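Local coordinates for cell wall surface anchor family protein (Streptococcus agalactiae serogroup V, PDB 3PF2) that forms the shaft of the type 1 pilus as the major pilin GBS80, of which this calcium-binding chain is the 35-kDa C-terminal part, at residues A[217-222]-A[230-235]; A[202-205]-A[211-214]. All blocks are in the same frame, centred on the assembly; numbering follows the deposited sequence.

Overall arrangement
Both interactions lie in the prealbumin-like domain of this pilin fragment, away from the calcium sites. They follow one another along the chain. Interaction 2 comes first and bridges strand 201-206 to the loop that follows it. Interaction 1 then packs helix 216-221 against the loop that follows it. Their centres are about 11 Å apart. Trp214, the last residue of interaction 2, joins them. Its ring touches Ile219 and Ala232, with CE3 of Trp214 3.6 Å from CG1 of Ile219. Its carbonyl O probably accepts a hydrogen bond from Gly235 N at 3.0 Å. One indole thus lies beside both segments of interaction 1.

Interaction 1. Residues A[217-222]-A[230-235]; sequences ALIKAN and GEAVTG
Ile219 of the short helix 216-221, in the prealbumin-like domain, faces Ala232 in the extended loop 230-235. Their CA atoms are 6.9 Å apart, the closest CA pair between the segments. Ile219 carries the whole contact on the helix side. Its CG1 is anti to the carbonyl carbon (chi1 -73°), and the extended second torsion sends CD1 on to the loop backbone. There CD1 meets Ala232 O at 3.6 Å and Thr234 N at 3.7 Å, and it also touches Val233 CA. Behind it, CG1 lies 4.1 Å from the methyl CB of Ala232. Thr234 adds its OG1, 4.0 Å from Ile219 CD1. That hydroxyl is hydrogen-bonded to Asp216 OD1, so a polar tie to the helix start lies beside the apolar contact. Asn222, after the helix, folds back: its ND2 bonds Leu218 O at 2.9 Å, almost straight (177°) and in the Asn222 amide plane. This is a small surface contact in which one helix side chain rests on the loop backbone. Trp214 touches both Ile219 and Ala232, while Asn222 OD1 accepts a hydrogen bond from Lys251 N of strand 247-253. Beyond Gly235 the loop runs on to strand 239-241.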
ATOM      1  N   ALA A 217     -11.198  -7.164   2.107  1.00 23.17           N
ATOM      2  CA  ALA A 217     -10.600  -5.912   2.606  1.00 22.98           C
ATOM      3  C   ALA A 217     -11.420  -4.657   2.245  1.00 22.93           C
ATOM      4  O   ALA A 217     -11.565  -3.741   3.062  1.00 22.31           O
ATOM      5  CB  ALA A 217      -9.182  -5.775   2.107  1.00 23.58           C
ATOM      6  N   LEU A 218     -11.943  -4.614   1.020  1.00 23.12           N
ATOM      7  CA  LEU A 218     -12.786  -3.489   0.596  1.00 23.36           C
ATOM      8  C   LEU A 218     -14.106  -3.464   1.356  1.00 23.10           C
ATOM      9  O   LEU A 218     -14.612  -2.391   1.713  1.00 22.75           O
ATOM     10  CB  LEU A 218     -13.037  -3.525  -0.909  1.00 23.36           C
ATOM     11  CG  LEU A 218     -12.138  -2.631  -1.762  1.00 24.28           C
ATOM     12  CD1 LEU A 218     -12.475  -2.845  -3.223  1.00 25.30           C
ATOM     13  CD2 LEU A 218     -12.268  -1.140  -1.368  1.00 23.29           C
ATOM     14  N   ILE A 219     -14.652  -4.651   1.618  1.00 23.03           N
ATOM     15  CA  ILE A 219     -15.877  -4.779   2.407  1.00 22.73           C
ATOM     16  C   ILE A 219     -15.659  -4.185   3.808  1.00 22.29           C
ATOM     17  O   ILE A 219     -16.493  -3.429   4.321  1.00 22.42           O
ATOM     18  CB  ILE A 219     -16.358  -6.249   2.463  1.00 22.72           C
ATOM     19  CG1 ILE A 219     -16.956  -6.663   1.109  1.00 22.53           C
ATOM     20  CG2 ILE A 219     -17.376  -6.447   3.586  1.00 23.46           C
ATOM     21  CD1 ILE A 219     -17.108  -8.164   0.906  1.00 23.54           C
ATOM     22  N   LYS A 220     -14.508  -4.499   4.401  1.00 22.07           N
ATOM     23  CA  LYS A 220     -14.166  -4.005   5.727  1.00 21.81           C
ATOM     24  C   LYS A 220     -14.012  -2.481   5.778  1.00 20.94           C
ATOM     25  O   LYS A 220     -14.200  -1.876   6.826  1.00 20.74           O
ATOM     26  CB  LYS A 220     -12.900  -4.714   6.239  1.00 22.07           C
ATOM     27  CG  LYS A 220     -12.802  -4.806   7.752  1.00 24.13           C
ATOM     28  CD  LYS A 220     -11.724  -5.815   8.148  1.00 28.31           C
ATOM     29  CE  LYS A 220     -11.560  -5.895   9.658  1.00 30.22           C
ATOM     30  NZ  LYS A 220     -10.295  -6.603  10.008  1.00 31.93           N
ATOM     31  N   ALA A 221     -13.698  -1.872   4.630  1.00 20.10           N
ATOM     32  CA  ALA A 221     -13.515  -0.421   4.505  1.00 19.57           C
ATOM     33  C   ALA A 221     -14.811   0.340   4.185  1.00 19.31           C
ATOM     34  O   ALA A 221     -14.867   1.571   4.254  1.00 20.02           O
ATOM     35  CB  ALA A 221     -12.454  -0.123   3.420  1.00 19.02           C
ATOM     36  N   ASN A 222     -15.837  -0.401   3.809  1.00 18.83           N
ATOM     37  CA  ASN A 222     -17.113   0.184   3.452  1.00 19.23           C
ATOM     38  C   ASN A 222     -18.212  -0.500   4.256  1.00 19.74           C
ATOM     39  O   ASN A 222     -18.976  -1.302   3.721  1.00 19.60           O
ATOM     40  CB  ASN A 222     -17.345   0.037   1.941  1.00 17.67           C
ATOM     41  CG  ASN A 222     -16.354   0.860   1.109  1.00 17.80           C
ATOM     42  OD1 ASN A 222     -16.652   1.994   0.719  1.00 13.43           O
ATOM     43  ND2 ASN A 222     -15.176   0.287   0.832  1.00 16.14           N
ATOM     44  N   GLY A 230     -27.813  -4.089  -2.113  1.00 24.09           N
ATOM     45  CA  GLY A 230     -27.858  -5.528  -1.885  1.00 25.98           C
ATOM     46  C   GLY A 230     -26.768  -5.984  -0.942  1.00 27.00           C
ATOM     47  O   GLY A 230     -26.343  -5.246  -0.053  1.00 27.43           O
ATOM     48  N   GLU A 231     -26.294  -7.206  -1.147  1.00 28.28           N
ATOM     49  CA  GLU A 231     -25.326  -7.786  -0.245  1.00 29.34           C
ATOM     50  C   GLU A 231     -23.954  -7.790  -0.899  1.00 29.97           C
ATOM     51  O   GLU A 231     -23.807  -8.204  -2.054  1.00 30.64           O
ATOM     52  CB  GLU A 231     -25.762  -9.200   0.181  1.00 29.61           C
ATOM     53  CG  GLU A 231     -27.157  -9.265   0.842  1.00 29.61           C
ATOM     54  CD  GLU A 231     -27.235  -8.497   2.155  1.00 30.50           C
ATOM     55  OE1 GLU A 231     -26.425  -8.763   3.068  1.00 32.59           O
ATOM     56  OE2 GLU A 231     -28.118  -7.628   2.280  1.00 31.20           O
ATOM     57  N   ALA A 232     -22.964  -7.305  -0.160  1.00 30.26           N
ATOM     58  CA  ALA A 232     -21.588  -7.239  -0.638  1.00 30.88           C
ATOM     59  C   ALA A 232     -20.828  -8.511  -0.275  1.00 31.31           C
ATOM     60  O   ALA A 232     -20.659  -8.824   0.912  1.00 31.19           O
ATOM     61  CB  ALA A 232     -20.890  -6.031  -0.050  1.00 30.61           C
ATOM     62  N   VAL A 233     -20.380  -9.240  -1.302  1.00 31.58           N
ATOM     63  CA  VAL A 233     -19.533 -10.427  -1.118  1.00 31.92           C
ATOM     64  C   VAL A 233     -18.398 -10.462  -2.137  1.00 31.84           C
ATOM     65  O   VAL A 233     -18.607 -10.167  -3.318  1.00 32.09           O
ATOM     66  CB  VAL A 233     -20.311 -11.771  -1.247  1.00 32.30           C
ATOM     67  CG1 VAL A 233     -19.834 -12.758  -0.167  1.00 32.63           C
ATOM     68  CG2 VAL A 233     -21.835 -11.575  -1.181  1.00 32.62           C
ATOM     69  N   THR A 234     -17.211 -10.851  -1.665  1.00 31.55           N
ATOM     70  CA  THR A 234     -15.993 -10.975  -2.479  1.00 31.14           C
ATOM     71  C   THR A 234     -16.212 -11.665  -3.829  1.00 30.43           C
ATOM     72  O   THR A 234     -16.882 -12.703  -3.912  1.00 30.20           O
ATOM     73  CB  THR A 234     -14.871 -11.681  -1.678  1.00 31.22           C
ATOM     74  OG1 THR A 234     -14.557 -10.890  -0.530  1.00 32.45           O
ATOM     75  CG2 THR A 234     -13.598 -11.857  -2.510  1.00 31.66           C
ATOM     76  N   GLY A 235     -15.660 -11.054  -4.879  1.00 29.58           N
ATOM     77  CA  GLY A 235     -15.680 -11.614  -6.232  1.00 28.47           C
ATOM     78  C   GLY A 235     -16.807 -11.085  -7.095  1.00 27.54           C
ATOM     79  O   GLY A 235     -16.822 -11.306  -8.307  1.00 27.48           O
TER

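Interaction 2. Residues A[202-205]-A[211-214]; sequences FDLL and AVKW
Leu204 and Leu205 meet Ala211 and Val212 across a short connection, where the chain leaves strand 201-206 of the prealbumin-like domain and comes past its end. The contact is one isolated beta bridge, Leu205 with Ala211, and the two CA atoms are 4.3 Å apart. A backbone hydrogen bond from Val212 N to Leu204 O, 3.1 Å long, ties the segments together. Val212 supplies most of the apolar contact. Its CG2 reaches Leu204 CG at 3.8 Å and also lies against the carbonyl C of Leu205. Its CB meets Leu204 CD2, again at 3.8 Å, and CG1 only brushes that methyl. The two side chains meet at a slant, with the branch of Leu204 against the isopropyl group of Val212. Leu204 has CG anti to its own nitrogen (chi1 172°), which carries its branch to this partner. Leu205 behaves differently: its CB points away from the loop, yet CD2 comes back to within 3.9 Å of Ala211 CA and 4.2 Å of Ala211 CB. The contact joins an inner strand of a four-stranded antiparallel sheet to the loop leading to helix 216-221. Ile238 has backbone hydrogen bonds with both Leu204 and Val212. Strand 201-206 lies between strands 239-241 and 266-274, and Leu204 also packs on Leu270 and on Phe288 of strand 286-290.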
ATOM      1  N   PHE A 202     -26.185   2.110  -8.265  1.00 13.05           N
ATOM      2  CA  PHE A 202     -25.113   2.303  -9.243  1.00 12.81           C
ATOM      3  C   PHE A 202     -24.102   1.166  -9.232  1.00 12.84           C
ATOM      4  O   PHE A 202     -23.617   0.766  -8.164  1.00 14.17           O
ATOM      5  CB  PHE A 202     -24.344   3.624  -8.971  1.00 12.79           C
ATOM      6  CG  PHE A 202     -25.229   4.825  -8.794  1.00 11.51           C
ATOM      7  CD1 PHE A 202     -25.464   5.699  -9.858  1.00 12.83           C
ATOM      8  CD2 PHE A 202     -25.808   5.095  -7.558  1.00 11.78           C
ATOM      9  CE1 PHE A 202     -26.283   6.816  -9.694  1.00 13.05           C
ATOM     10  CE2 PHE A 202     -26.642   6.197  -7.388  1.00 10.93           C
ATOM     11  CZ  PHE A 202     -26.864   7.063  -8.457  1.00 12.67           C
ATOM     12  N   ASP A 203     -23.758   0.669 -10.421  1.00 13.03           N
ATOM     13  CA  ASP A 203     -22.560  -0.161 -10.585  1.00 13.39           C
ATOM     14  C   ASP A 203     -21.309   0.714 -10.572  1.00 12.66           C
ATOM     15  O   ASP A 203     -21.240   1.716 -11.286  1.00 13.25           O
ATOM     16  CB  ASP A 203     -22.572  -0.904 -11.919  1.00 13.59           C
ATOM     17  CG  ASP A 203     -23.660  -1.960 -12.011  1.00 15.34           C
ATOM     18  OD1 ASP A 203     -24.232  -2.368 -10.971  1.00 18.29           O
ATOM     19  OD2 ASP A 203     -23.924  -2.389 -13.157  1.00 17.80           O
ATOM     20  N   LEU A 204     -20.313   0.314  -9.789  1.00 12.58           N
ATOM     21  CA  LEU A 204     -19.027   1.017  -9.776  1.00 12.00           C
ATOM     22  C   LEU A 204     -18.069   0.391 -10.783  1.00 11.96           C
ATOM     23  O   LEU A 204     -17.819  -0.834 -10.746  1.00 11.46           O
ATOM     24  CB  LEU A 204     -18.411   1.010  -8.370  1.00 11.65           C
ATOM     25  CG  LEU A 204     -16.967   1.538  -8.257  1.00 12.12           C
ATOM     26  CD1 LEU A 204     -16.867   3.061  -8.454  1.00 14.23           C
ATOM     27  CD2 LEU A 204     -16.364   1.120  -6.916  1.00 12.26           C
ATOM     28  N   LEU A 205     -17.546   1.234 -11.675  1.00 11.64           N
ATOM     29  CA  LEU A 205     -16.688   0.789 -12.783  1.00 12.84           C
ATOM     30  C   LEU A 205     -15.356   1.548 -12.820  1.00 13.19           C
ATOM     31  O   LEU A 205     -15.268   2.709 -12.409  1.00 12.42           O
ATOM     32  CB  LEU A 205     -17.403   1.021 -14.121  1.00 12.99           C
ATOM     33  CG  LEU A 205     -18.862   0.562 -14.280  1.00 14.23           C
ATOM     34  CD1 LEU A 205     -19.412   1.016 -15.626  1.00 14.89           C
ATOM     35  CD2 LEU A 205     -18.988  -0.949 -14.123  1.00 14.81           C
ATOM     36  N   ALA A 211     -15.914  -3.640 -14.175  1.00 21.63           N
ATOM     37  CA  ALA A 211     -16.436  -3.528 -12.821  1.00 21.55           C
ATOM     38  C   ALA A 211     -15.331  -3.632 -11.793  1.00 21.29           C
ATOM     39  O   ALA A 211     -14.409  -4.452 -11.925  1.00 21.45           O
ATOM     40  CB  ALA A 211     -17.490  -4.584 -12.558  1.00 21.91           C
ATOM     41  N   VAL A 212     -15.420  -2.776 -10.782  1.00 20.30           N
ATOM     42  CA  VAL A 212     -14.614  -2.924  -9.585  1.00 20.32           C
ATOM     43  C   VAL A 212     -15.284  -3.985  -8.707  1.00 20.73           C
ATOM     44  O   VAL A 212     -16.497  -3.929  -8.455  1.00 20.37           O
ATOM     45  CB  VAL A 212     -14.494  -1.589  -8.830  1.00 19.91           C
ATOM     46  CG1 VAL A 212     -13.470  -1.684  -7.709  1.00 20.60           C
ATOM     47  CG2 VAL A 212     -14.128  -0.449  -9.815  1.00 20.43           C
ATOM     48  N   LYS A 213     -14.497  -4.955  -8.257  1.00 21.51           N
ATOM     49  CA  LYS A 213     -15.042  -6.074  -7.491  1.00 22.31           C
ATOM     50  C   LYS A 213     -14.757  -5.931  -6.010  1.00 22.31           C
ATOM     51  O   LYS A 213     -13.720  -5.367  -5.615  1.00 22.49           O
ATOM     52  CB  LYS A 213     -14.480  -7.407  -8.003  1.00 22.66           C
ATOM     53  CG  LYS A 213     -15.035  -7.831  -9.361  1.00 23.15           C
ATOM     54  CD  LYS A 213     -14.416  -9.154  -9.844  1.00 26.86           C
ATOM     55  CE  LYS A 213     -12.928  -9.029 -10.121  1.00 29.17           C
ATOM     56  NZ  LYS A 213     -12.304 -10.377 -10.226  1.00 30.19           N
ATOM     57  N   TRP A 214     -15.684  -6.443  -5.200  1.00 22.58           N
ATOM     58  CA  TRP A 214     -15.489  -6.537  -3.764  1.00 23.00           C
ATOM     59  C   TRP A 214     -14.393  -7.527  -3.438  1.00 23.61           C
ATOM     60  O   TRP A 214     -14.257  -8.580  -4.084  1.00 24.07           O
ATOM     61  CB  TRP A 214     -16.753  -7.009  -3.047  1.00 22.97           C
ATOM     62  CG  TRP A 214     -17.859  -6.007  -2.934  1.00 21.65           C
ATOM     63  CD1 TRP A 214     -19.099  -6.115  -3.477  1.00 22.41           C
ATOM     64  CD2 TRP A 214     -17.841  -4.757  -2.215  1.00 20.81           C
ATOM     65  NE1 TRP A 214     -19.857  -5.016  -3.154  1.00 21.00           N
ATOM     66  CE2 TRP A 214     -19.109  -4.165  -2.385  1.00 20.31           C
ATOM     67  CE3 TRP A 214     -16.873  -4.079  -1.461  1.00 21.31           C
ATOM     68  CZ2 TRP A 214     -19.444  -2.923  -1.823  1.00 19.55           C
ATOM     69  CZ3 TRP A 214     -17.206  -2.834  -0.897  1.00 21.79           C
ATOM     70  CH2 TRP A 214     -18.485  -2.278  -1.085  1.00 20.06           C
TER